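Local coordinates for protein D-isomer specific 2-hydroxyacid dehydrogenase NAD-binding (Xanthobacter autotrophicus, PDB 4XA8) that binds NADPH and probably acts as an NAD(P)-dependent oxidoreductase of the D-isomer specific 2-hydroxyacid dehydrogenase family, at residues 105-110 and 153-158; 112-117 and 255-260; 162-167 and 181-186; 204-209 and 213-218; 230-233 and 238-241. All coordinates share one frame; numbering follows the deposited sequence.

Contact 1. Residues 105-110 and 153-158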
# COMPACT_ATOMS: atom_id res chain seq x y z
N GLN A 105 14.89 -2.53 -2.13
CA GLN A 105 13.59 -3.21 -2.39
C GLN A 105 12.56 -2.95 -1.33
O GLN A 105 11.46 -2.55 -1.61
CB GLN A 105 13.79 -4.74 -2.45
CG GLN A 105 12.47 -5.47 -2.66
CD GLN A 105 11.87 -5.10 -3.98
OE1 GLN A 105 12.27 -5.67 -5.02
NE2 GLN A 105 10.88 -4.16 -3.99
N MET A 106 12.94 -3.15 -0.08
CA MET A 106 12.06 -2.91 1.02
C MET A 106 11.62 -1.43 1.11
O MET A 106 10.48 -1.12 1.43
CB MET A 106 12.78 -3.31 2.30
CG MET A 106 11.92 -3.24 3.55
SD MET A 106 12.91 -3.53 5.03
CE MET A 106 11.64 -3.30 6.26
N MET A 107 12.54 -0.52 0.85
CA MET A 107 12.18 0.87 0.78
C MET A 107 11.23 1.18 -0.41
O MET A 107 10.25 1.89 -0.25
CB MET A 107 13.45 1.74 0.71
CG MET A 107 13.16 3.18 0.39
SD MET A 107 12.37 4.05 1.74
CE MET A 107 13.84 4.34 2.76
N ALA A 108 11.52 0.63 -1.59
CA ALA A 108 10.67 0.92 -2.73
C ALA A 108 9.29 0.38 -2.48
O ALA A 108 8.31 1.01 -2.88
CB ALA A 108 11.21 0.28 -4.00
N SER A 109 9.19 -0.80 -1.88
CA SER A 109 7.89 -1.42 -1.60
C SER A 109 7.15 -0.55 -0.59
O SER A 109 5.94 -0.29 -0.74
CB SER A 109 8.09 -2.84 -1.01
OG SER A 109 8.66 -3.72 -1.96
N PHE A 110 7.84 -0.03 0.43
CA PHE A 110 7.17 0.81 1.40
C PHE A 110 6.64 2.14 0.75
O PHE A 110 5.53 2.58 1.01
CB PHE A 110 8.10 1.15 2.58
CG PHE A 110 7.40 1.87 3.70
CD1 PHE A 110 6.55 1.17 4.54
CD2 PHE A 110 7.52 3.22 3.86
CE1 PHE A 110 5.87 1.82 5.56
CE2 PHE A 110 6.84 3.87 4.87
CZ PHE A 110 6.02 3.17 5.73
N GLY A 153 18.94 9.43 -5.65
CA GLY A 153 20.03 8.51 -5.33
C GLY A 153 19.57 7.08 -5.50
O GLY A 153 18.53 6.85 -6.07
N ASP A 154 20.35 6.13 -5.01
CA ASP A 154 20.05 4.74 -5.26
C ASP A 154 18.65 4.39 -4.79
O ASP A 154 17.88 3.76 -5.52
CB ASP A 154 21.06 3.84 -4.60
CG ASP A 154 22.40 3.86 -5.30
OD1 ASP A 154 22.48 4.14 -6.52
OD2 ASP A 154 23.39 3.56 -4.62
N LEU A 155 18.25 4.88 -3.62
CA LEU A 155 16.92 4.53 -3.11
C LEU A 155 15.82 5.27 -3.88
O LEU A 155 14.86 4.65 -4.28
CB LEU A 155 16.84 4.80 -1.61
CG LEU A 155 17.79 3.94 -0.78
CD1 LEU A 155 17.81 4.43 0.66
CD2 LEU A 155 17.41 2.48 -0.83
N GLY A 156 15.97 6.57 -4.12
CA GLY A 156 14.94 7.36 -4.75
C GLY A 156 14.69 6.99 -6.21
O GLY A 156 13.54 6.92 -6.67
N ALA A 157 15.78 6.76 -6.95
CA ALA A 157 15.68 6.27 -8.31
C ALA A 157 14.96 4.93 -8.39
O ALA A 157 14.06 4.76 -9.23
CB ALA A 157 17.04 6.18 -8.97
N ALA A 158 15.27 4.00 -7.51
CA ALA A 158 14.53 2.71 -7.54
C ALA A 158 13.04 2.87 -7.23
O ALA A 158 12.16 2.22 -7.88
CB ALA A 158 15.15 1.69 -6.60
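Leu-155 is the first residue of segment 153-158 to meet helix 103-119. It lies in the first turn of helix 154-165, just after Gly-153, which holds the N-cap position. Its methyl CD2 comes to 4.3 Å from CB of Met-107. The branch reaches the root of the methionine, not its sulfur end. Met-107 folds back at CG and SD, with chi2 at 71° and chi3 at 79°. Its far end turns to Val-233 and Ala-285, two residues of the cofactor site. Leu-155 also rests on Met-103 and Ser-104, a turn before Met-107 on helix 103-119.

Gly-153 and Gly-156 belong to a GxGxxG pattern, consistent with the dinucleotide-binding turn of a Rossmann fold. Asp-154, Leu-155 and Gly-156 are all seen to bind NADPH in this protein. Leu-155 thus serves both the cofactor site and the helix packing.

One turn on, Ala-158 faces Ala-108. CB of Ala-108 lies 4.4 Å from the backbone O of Ala-158. The CA atoms of this pair are 6.4 Å apart, against 7.1 Å for Met-107 and Leu-155. The small side chains of Ala-108 and Ala-158 are consistent with this close approach. Ala-158 also touches Ser-104.

Contact 2. Residues 112-117 and 255-260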
# COMPACT_ATOMS: atom_id res chain seq x y z
N LEU A 112 5.81 2.55 -2.36
CA LEU A 112 4.63 2.22 -3.18
C LEU A 112 3.39 2.10 -2.31
O LEU A 112 2.32 2.61 -2.67
CB LEU A 112 4.89 0.93 -3.94
CG LEU A 112 3.79 0.47 -4.88
CD1 LEU A 112 3.51 1.51 -5.98
CD2 LEU A 112 4.28 -0.82 -5.50
N PHE A 113 3.51 1.43 -1.17
CA PHE A 113 2.39 1.40 -0.22
C PHE A 113 1.90 2.81 0.16
O PHE A 113 0.70 3.07 0.12
CB PHE A 113 2.79 0.63 1.06
CG PHE A 113 1.94 0.98 2.26
CD1 PHE A 113 0.67 0.46 2.41
CD2 PHE A 113 2.40 1.87 3.20
CE1 PHE A 113 -0.12 0.83 3.51
CE2 PHE A 113 1.62 2.27 4.30
CZ PHE A 113 0.36 1.76 4.43
N CYS A 114 2.83 3.72 0.51
CA CYS A 114 2.43 5.06 0.95
C CYS A 114 1.79 5.88 -0.20
O CYS A 114 0.77 6.54 -0.03
CB CYS A 114 3.66 5.85 1.42
SG CYS A 114 4.44 5.23 2.89
N VAL A 115 2.38 5.78 -1.40
CA VAL A 115 1.85 6.49 -2.57
C VAL A 115 0.47 5.93 -2.90
O VAL A 115 -0.47 6.74 -3.13
CB VAL A 115 2.77 6.39 -3.77
CG1 VAL A 115 2.10 6.92 -5.04
CG2 VAL A 115 4.03 7.16 -3.47
N LEU A 116 0.30 4.60 -2.89
CA LEU A 116 -1.03 4.02 -3.25
C LEU A 116 -2.11 4.37 -2.20
O LEU A 116 -3.28 4.64 -2.53
CB LEU A 116 -0.95 2.49 -3.42
CG LEU A 116 -0.15 1.96 -4.62
CD1 LEU A 116 0.11 0.46 -4.52
CD2 LEU A 116 -0.96 2.31 -5.83
N ARG A 117 -1.68 4.40 -0.96
CA ARG A 117 -2.59 4.69 0.13
C ARG A 117 -3.16 6.13 -0.09
O ARG A 117 -4.36 6.35 0.03
CB ARG A 117 -1.87 4.52 1.45
CG ARG A 117 -2.54 4.99 2.72
CD ARG A 117 -1.77 4.70 4.02
NE ARG A 117 -2.65 5.13 5.10
CZ ARG A 117 -2.76 6.36 5.54
NH1 ARG A 117 -1.99 7.32 5.05
NH2 ARG A 117 -3.69 6.67 6.45
N GLU A 255 -2.92 15.72 3.67
CA GLU A 255 -2.63 14.50 4.42
C GLU A 255 -1.18 14.11 4.27
O GLU A 255 -0.50 14.54 3.34
CB GLU A 255 -3.59 13.33 4.02
CG GLU A 255 -3.87 13.20 2.56
CD GLU A 255 -4.92 12.13 2.19
OE1 GLU A 255 -4.52 11.15 1.52
OE2 GLU A 255 -6.13 12.26 2.53
N ALA A 256 -0.68 13.29 5.20
CA ALA A 256 0.68 12.91 5.22
C ALA A 256 0.88 11.54 5.82
O ALA A 256 0.04 11.02 6.60
CB ALA A 256 1.51 13.94 6.02
N THR A 257 2.02 10.96 5.41
CA THR A 257 2.53 9.71 5.92
C THR A 257 4.02 9.99 6.26
O THR A 257 4.83 10.35 5.39
CB THR A 257 2.35 8.49 4.97
OG1 THR A 257 0.95 8.29 4.64
CG2 THR A 257 2.92 7.25 5.58
N LEU A 258 4.35 9.84 7.54
CA LEU A 258 5.65 10.29 8.08
C LEU A 258 6.27 9.12 8.81
O LEU A 258 5.67 8.59 9.75
CB LEU A 258 5.46 11.48 9.02
CG LEU A 258 4.73 12.70 8.44
CD1 LEU A 258 4.49 13.67 9.58
CD2 LEU A 258 5.51 13.33 7.29
N ASP A 259 7.43 8.67 8.32
CA ASP A 259 8.16 7.52 8.88
C ASP A 259 9.40 7.90 9.71
O ASP A 259 10.05 7.03 10.29
CB ASP A 259 8.65 6.60 7.74
CG ASP A 259 9.12 5.26 8.21
OD1 ASP A 259 8.40 4.61 8.98
OD2 ASP A 259 10.20 4.80 7.77
N VAL A 260 9.74 9.19 9.72
CA VAL A 260 10.95 9.71 10.30
C VAL A 260 10.65 11.12 10.88
O VAL A 260 9.75 11.82 10.38
CB VAL A 260 12.07 9.85 9.27
CG1 VAL A 260 12.48 8.52 8.65
CG2 VAL A 260 11.63 10.81 8.14
O HOH W 1 -2.39 9.78 6.08
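This contact packs helix 103-119 against strand 253-258 of the seven-stranded parallel sheet of the Rossmann-type NAD-binding domain. Thr-257 is the strand residue that meets segment 112-117, and it does so with both branches. Its methyl CG2 lies 3.7 Å from SG of Cys-114. Its hydroxyl OG1 lies 3.1 Å from NH1 of Arg-117, placed obliquely to the guanidinium. The threonine torsion (chi1 -58°) sets OG1 beside its own backbone N and CG2 beside the carbonyl carbon. The two branches therefore serve different helix residues. The clear polar partner of OG1 is His-118, whose NE2 forms a hydrogen bond with it.

Arg-117 runs out in an extended chain from CG to NE and brings its guanidinium near the strand, crossing Thr-257 obliquely. A water sits at the edge of that group, in its plane. It accepts a bond from NH1 at 2.7 Å and donates one to the backbone O of Ala-256 at 2.8 Å. On its other nitrogens Arg-117 has partners elsewhere, among them Glu-126, which forms a salt bridge with NH2. Phe-113 of the second subunit also packs on Arg-117.

Glu-255 OE1 is 5.8 Å from Arg-117 NH1. That is too far for a bridge. The carboxylate pairs with Lys-229 and His-118 instead. Its negative charge may still favour the positively charged guanidinium. The helix is held to the strand by a small apolar touch and a buried polar cluster, in which a water ties Arg-117 to the strand backbone and His-118 holds the threonine hydroxyl.

Contact 3. Residues 162-167 and 181-186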
# COMPACT_ATOMS: atom_id res chain seq x y z
N GLU A 162 9.85 2.16 -9.85
CA GLU A 162 8.76 1.25 -9.45
C GLU A 162 7.40 1.92 -9.54
O GLU A 162 6.43 1.33 -10.00
CB GLU A 162 8.95 0.70 -8.03
CG GLU A 162 7.92 -0.39 -7.66
CD GLU A 162 7.95 -1.64 -8.55
OE1 GLU A 162 9.03 -2.03 -9.06
OE2 GLU A 162 6.86 -2.27 -8.72
N LEU A 163 7.32 3.16 -9.09
CA LEU A 163 6.09 3.96 -9.24
C LEU A 163 5.62 4.12 -10.68
O LEU A 163 4.41 4.03 -10.99
CB LEU A 163 6.27 5.32 -8.59
CG LEU A 163 6.34 5.39 -7.07
CD1 LEU A 163 6.78 6.76 -6.60
CD2 LEU A 163 5.00 5.03 -6.43
N ALA A 164 6.56 4.30 -11.60
CA ALA A 164 6.20 4.44 -12.98
C ALA A 164 5.59 3.18 -13.55
O ALA A 164 4.71 3.31 -14.41
CB ALA A 164 7.40 4.89 -13.81
N ARG A 165 5.90 2.00 -13.01
CA ARG A 165 5.24 0.76 -13.45
C ARG A 165 3.77 0.73 -13.15
O ARG A 165 3.03 0.02 -13.82
CB ARG A 165 5.88 -0.48 -12.83
CG ARG A 165 7.36 -0.62 -13.13
CD ARG A 165 7.93 -1.89 -12.47
NE ARG A 165 6.97 -3.00 -12.49
CZ ARG A 165 6.95 -3.99 -13.39
NH1 ARG A 165 7.84 -4.04 -14.38
NH2 ARG A 165 6.03 -4.94 -13.31
N HIS A 166 3.35 1.45 -12.12
CA HIS A 166 1.96 1.54 -11.75
C HIS A 166 1.11 2.60 -12.50
O HIS A 166 -0.09 2.77 -12.20
CB HIS A 166 1.88 1.66 -10.22
CG HIS A 166 2.28 0.39 -9.57
ND1 HIS A 166 3.59 -0.01 -9.43
CD2 HIS A 166 1.52 -0.64 -9.12
CE1 HIS A 166 3.62 -1.22 -8.89
NE2 HIS A 166 2.38 -1.61 -8.69
N GLY A 167 1.70 3.24 -13.53
CA GLY A 167 0.96 4.11 -14.42
C GLY A 167 0.86 5.58 -13.97
O GLY A 167 0.27 6.39 -14.67
N GLU A 181 14.15 6.00 -17.08
CA GLU A 181 13.15 5.65 -18.07
C GLU A 181 11.75 5.74 -17.48
O GLU A 181 11.48 5.22 -16.41
CB GLU A 181 13.44 4.23 -18.60
CG GLU A 181 12.45 3.72 -19.62
CD GLU A 181 12.33 4.62 -20.83
OE1 GLU A 181 13.34 5.28 -21.21
OE2 GLU A 181 11.23 4.65 -21.41
N GLY A 182 10.87 6.47 -18.17
CA GLY A 182 9.50 6.69 -17.69
C GLY A 182 9.27 7.66 -16.53
O GLY A 182 8.15 7.73 -15.98
N VAL A 183 10.31 8.41 -16.14
CA VAL A 183 10.24 9.37 -15.05
C VAL A 183 10.58 10.75 -15.59
O VAL A 183 11.58 10.92 -16.27
CB VAL A 183 11.21 8.97 -13.88
CG1 VAL A 183 11.18 9.99 -12.74
CG2 VAL A 183 10.85 7.58 -13.32
N SER A 184 9.75 11.74 -15.27
CA SER A 184 10.03 13.12 -15.67
C SER A 184 11.01 13.71 -14.66
O SER A 184 10.64 14.08 -13.55
CB SER A 184 8.75 13.96 -15.75
OG SER A 184 7.88 13.43 -16.73
N CYS A 185 12.26 13.81 -15.04
CA CYS A 185 13.31 14.24 -14.12
C CYS A 185 13.60 15.74 -14.22
O CYS A 185 13.81 16.26 -15.35
CB CYS A 185 14.58 13.45 -14.42
SG CYS A 185 14.48 11.66 -14.10
N PHE A 186 13.65 16.41 -13.05
CA PHE A 186 13.97 17.80 -12.89
C PHE A 186 15.28 17.84 -12.13
O PHE A 186 15.57 16.97 -11.30
CB PHE A 186 12.96 18.56 -12.05
CG PHE A 186 11.58 18.72 -12.68
CD1 PHE A 186 10.73 17.64 -12.83
CD2 PHE A 186 11.16 19.96 -13.12
CE1 PHE A 186 9.47 17.81 -13.39
CE2 PHE A 186 9.90 20.13 -13.68
CZ PHE A 186 9.08 19.06 -13.81
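Ala-164 and Gly-182 meet at the surface, and the alanine methyl does most of the touching. CB of Ala-164 lies 3.7 Å from the backbone O of Gly-182. The same methyl is 4.4 Å from CG2 of Val-183. The contact is small and apolar on the helix side, and it meets backbone as much as side chain on the other. The CA atoms of Ala-164 and Gly-182 are 6.2 Å apart. Gly-182 has a phi of 74°, a backbone shape that suits glycine.

The helix ends close by. Gly-167 N bonds back to Ala-164 O at 3.1 Å, and Gly-167 has a positive phi as the chain leaves helix 154-165. The ring of His-166 turns back on the last turn. Its ND1 donates to the backbone O of Glu-162 at 3.2 Å, with an N-H...O angle of 166°. The acceptor lies in the ring plane, while the donor is tilted 30° from the carbonyl plane. The bond restrains the rotation of the ring. Arg-165 NE and Glu-162 OE2 form a long salt bridge at 3.8 Å. Both residues also reach the second subunit. Glu-162 forms a salt bridge with Arg-165 of the second subunit, and Arg-165 with its Glu-162.

The contact joins the end of helix 154-165 to the turn that enters strand 184-187, an outermost strand of the seven-stranded sheet within this chain. That strand bonds to strand 169-174 through Ser-184 and Phe-186. On the inner side of the helix, Leu-163 packs on strands 146-150 and 169-174 and on helix 103-119.

Contact 4. Residues 204-209 and 213-218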
# COMPACT_ATOMS: atom_id res chain seq x y z
N VAL A 204 9.54 12.46 0.00
CA VAL A 204 10.89 12.92 0.38
C VAL A 204 11.84 11.72 0.58
O VAL A 204 11.64 10.89 1.50
CB VAL A 204 10.89 13.71 1.69
CG1 VAL A 204 12.30 14.26 1.97
CG2 VAL A 204 9.90 14.86 1.63
N MET A 205 12.85 11.61 -0.27
CA MET A 205 13.84 10.55 -0.23
C MET A 205 15.27 11.12 -0.40
O MET A 205 16.13 10.49 -1.05
CB MET A 205 13.59 9.51 -1.33
CG MET A 205 12.18 8.99 -1.30
SD MET A 205 11.96 7.59 -2.43
CE MET A 205 12.92 6.36 -1.57
N LEU A 206 15.52 12.30 0.16
CA LEU A 206 16.84 12.93 0.01
C LEU A 206 17.79 12.43 1.08
O LEU A 206 17.43 12.40 2.22
CB LEU A 206 16.71 14.43 0.18
CG LEU A 206 16.20 15.17 -1.01
CD1 LEU A 206 15.69 16.51 -0.53
CD2 LEU A 206 17.31 15.30 -2.05
N PRO A 207 19.01 12.05 0.72
CA PRO A 207 19.96 11.87 1.83
C PRO A 207 20.18 13.19 2.60
O PRO A 207 20.12 14.25 1.96
CB PRO A 207 21.26 11.44 1.14
CG PRO A 207 21.13 11.91 -0.26
CD PRO A 207 19.66 12.01 -0.60
N LEU A 208 20.44 13.10 3.92
CA LEU A 208 20.63 14.28 4.81
C LEU A 208 22.07 14.81 4.87
O LEU A 208 22.92 14.25 5.56
CB LEU A 208 20.12 14.02 6.26
CG LEU A 208 20.38 15.09 7.37
CD1 LEU A 208 19.71 16.42 7.09
CD2 LEU A 208 19.95 14.60 8.75
N THR A 209 22.32 15.93 4.21
CA THR A 209 23.65 16.57 4.19
C THR A 209 23.48 18.06 4.56
O THR A 209 22.36 18.55 4.64
CB THR A 209 24.28 16.47 2.78
OG1 THR A 209 23.76 17.51 1.95
CG2 THR A 209 23.96 15.12 2.14
N ARG A 213 19.79 19.62 4.54
CA ARG A 213 19.21 19.80 5.86
C ARG A 213 18.28 20.99 5.76
O ARG A 213 18.67 21.99 5.19
CB ARG A 213 20.27 20.06 6.95
CG ARG A 213 19.65 20.44 8.29
CD ARG A 213 20.70 20.89 9.28
NE ARG A 213 21.48 19.74 9.71
CZ ARG A 213 21.11 18.87 10.63
NH1 ARG A 213 19.96 19.01 11.29
NH2 ARG A 213 21.91 17.85 10.91
N GLY A 214 17.06 20.84 6.26
CA GLY A 214 16.04 21.89 6.18
C GLY A 214 15.65 22.38 4.78
O GLY A 214 15.12 23.49 4.64
N LEU A 215 15.89 21.58 3.75
CA LEU A 215 15.52 22.01 2.39
C LEU A 215 14.01 22.15 2.24
O LEU A 215 13.55 23.07 1.57
CB LEU A 215 16.06 21.04 1.38
CG LEU A 215 15.88 21.37 -0.10
CD1 LEU A 215 16.95 22.31 -0.58
CD2 LEU A 215 15.91 20.12 -0.95
N MET A 216 13.23 21.23 2.81
CA MET A 216 11.76 21.32 2.79
C MET A 216 11.34 22.19 3.98
O MET A 216 10.84 21.70 4.98
CB MET A 216 11.10 19.95 2.77
CG MET A 216 11.26 19.17 1.45
SD MET A 216 10.81 20.14 -0.05
CE MET A 216 9.08 20.27 0.37
N ASN A 217 11.59 23.49 3.84
CA ASN A 217 11.22 24.54 4.80
C ASN A 217 9.85 25.16 4.43
O ASN A 217 9.20 24.72 3.48
CB ASN A 217 12.31 25.63 4.83
CG ASN A 217 12.52 26.32 3.46
OD1 ASN A 217 11.70 26.23 2.54
ND2 ASN A 217 13.60 27.03 3.35
N ALA A 218 9.42 26.18 5.16
CA ALA A 218 8.14 26.83 4.84
C ALA A 218 8.05 27.31 3.38
O ALA A 218 7.05 27.12 2.73
CB ALA A 218 7.88 27.99 5.79
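A tight turn brings Arg-213 back onto Leu-208 and Thr-209, so the loop between strand 201-204 and helix 218-223 closes on itself. The turn is closed by one backbone bond. Arg-213 N donates to Thr-209 O at 2.8 Å, with the N-H bent, at 137°. Thr-212 adds to the turn, its hydroxyl bonding to Pro-207 O and Thr-209 N.

Leu-208 lies across the base of the arginine. Its CD1 is 3.6 Å from CA of Arg-213 and 3.7 Å from CB. Chi1 of Leu-208 is 173°, which sets CG beside the carbonyl carbon and carries the branch over to the returning arm of the loop. The arginine chain then bends at chi3 (-71°), and its guanidinium sits oblique to CD2 of Leu-208.

Deeper in, Leu-206 and Leu-215 meet at about a right angle, CD1 to CD2 at 3.6 Å. Leu-206 also packs on Leu-150 of strand 146-150. It lies close to Ala-234, part of the NADPH site. The loop follows strand 201-204 of the Rossmann sheet and leads to helix 218-223, where Asn-217 is the N-cap.

The chemistry is graded. A backbone bond and the aliphatic part of an arginine hold the outer end, while buried leucine methyls hold the inner end beside the sheet.

Contact 5. Residues 230-233 and 238-241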
# COMPACT_ATOMS: atom_id res chain seq x y z
N PHE A 230 1.78 14.42 1.39
CA PHE A 230 3.21 14.49 1.72
C PHE A 230 3.67 13.20 2.43
O PHE A 230 3.07 12.78 3.42
CB PHE A 230 3.38 15.70 2.63
CG PHE A 230 4.80 16.07 2.92
CD1 PHE A 230 5.45 15.52 4.02
CD2 PHE A 230 5.48 16.99 2.14
CE1 PHE A 230 6.75 15.86 4.32
CE2 PHE A 230 6.79 17.36 2.46
CZ PHE A 230 7.41 16.79 3.54
N ILE A 231 4.73 12.57 1.91
CA ILE A 231 5.28 11.34 2.44
C ILE A 231 6.77 11.60 2.76
O ILE A 231 7.51 12.05 1.88
CB ILE A 231 5.20 10.23 1.41
CG1 ILE A 231 3.74 9.90 1.11
CG2 ILE A 231 5.93 8.96 1.89
CD1 ILE A 231 3.58 9.16 -0.18
N ASN A 232 7.19 11.31 3.99
CA ASN A 232 8.63 11.48 4.39
C ASN A 232 9.22 10.18 4.84
O ASN A 232 8.78 9.63 5.86
CB ASN A 232 8.80 12.48 5.49
CG ASN A 232 10.25 12.90 5.66
OD1 ASN A 232 11.11 12.55 4.84
ND2 ASN A 232 10.54 13.61 6.74
N VAL A 233 10.18 9.66 4.06
CA VAL A 233 10.90 8.43 4.41
C VAL A 233 12.42 8.69 4.45
O VAL A 233 13.19 7.75 4.53
CB VAL A 233 10.59 7.25 3.46
CG1 VAL A 233 9.10 6.82 3.61
CG2 VAL A 233 10.86 7.62 2.01
N VAL A 238 15.54 16.85 6.99
CA VAL A 238 15.43 17.33 5.59
C VAL A 238 14.20 18.22 5.53
O VAL A 238 14.08 19.13 4.72
CB VAL A 238 15.26 16.15 4.58
CG1 VAL A 238 14.71 16.65 3.25
CG2 VAL A 238 16.60 15.45 4.36
N VAL A 239 13.25 17.90 6.40
CA VAL A 239 12.01 18.60 6.48
C VAL A 239 12.00 19.43 7.75
O VAL A 239 12.41 18.94 8.81
CB VAL A 239 10.83 17.60 6.44
CG1 VAL A 239 9.52 18.32 6.62
CG2 VAL A 239 10.83 16.88 5.11
N ASP A 240 11.57 20.68 7.64
CA ASP A 240 11.33 21.51 8.82
C ASP A 240 10.03 21.08 9.47
O ASP A 240 8.96 21.31 8.92
CB ASP A 240 11.25 22.99 8.41
CG ASP A 240 11.23 23.93 9.58
OD1 ASP A 240 10.19 24.07 10.25
OD2 ASP A 240 12.27 24.56 9.83
N GLU A 241 10.10 20.43 10.62
CA GLU A 241 8.92 19.80 11.20
C GLU A 241 7.89 20.85 11.62
O GLU A 241 6.70 20.66 11.40
CB GLU A 241 9.31 18.92 12.39
CG GLU A 241 8.22 17.97 12.89
CD GLU A 241 8.77 16.73 13.62
OE1 GLU A 241 8.52 16.59 14.86
OE2 GLU A 241 9.42 15.89 12.96
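Phe-230 meets Val-239 edge-on. Its CZ lies 3.8 Å from CG2 of the valine, which sits near the ring plane, and 4.0 Å from CG1. The two side chains come from opposite directions, and CG1 is displaced to one side of the ring plane. Chi1 of Phe-230 is -171°, placing CG beside the carbonyl carbon, and the ring reaches out from the sheet to the loop. The ring also packs on Val-202 and Val-204 of strand 201-204 on one side and on Leu-258 of strand 253-258 on the other.

Ile-231 turns to the other face of the sheet, where it packs on Cys-114 and Val-115 of helix 103-119.

Asn-232 returns to the valine side. Its amide slides past Val-239, with ND2 at 3.7 Å from CG2 and 4.0 Å from CB. The amide has its own polar partners. OD1 accepts from Ala-234 N, and ND2 makes a weak bond to Arg-235 O. These bonds hold the amide in the turn that follows strand 228-232, the stretch that holds Val-233 and Ala-234 of the NADPH site. This is the strand-to-helix connection of a Rossmann fold. Just after Val-239, Asp-240 is the N-cap of helix 241-250, its OD1 accepting from Ala-243 N.

One valine thus meets two unlike groups, an aromatic edge and an amide nitrogen. Both contacts are van der Waals. The amide finds its polar partners in the turn, one of them by a weak bond, so its contact with Val-239 is shape alone.

Overall arrangement
Contacts 2 and 5 are buried, contacts 1 and 4 partly so, and contact 3 lies at the surface. Contacts 1 and 2 share helix 103-119, and contacts 1 and 3 share helix 154-165. Contacts 2 and 5 use neighbouring strands of one sheet. The centres of contacts 4 and 5 are about 7 Å apart, and Val-204 N lies 2.8 Å from Ile-231 O, a probable hydrogen bond. Met-205 of contact 4 packs on Met-107 of contact 1. Buried polar groups and a water mark contact 2. Contacts 1, 3 and 5 rest on van der Waals touches, some to carbonyl or amide atoms. Contact 4 adds a backbone bond. Contacts 1, 2 and 3 also touch the second subunit.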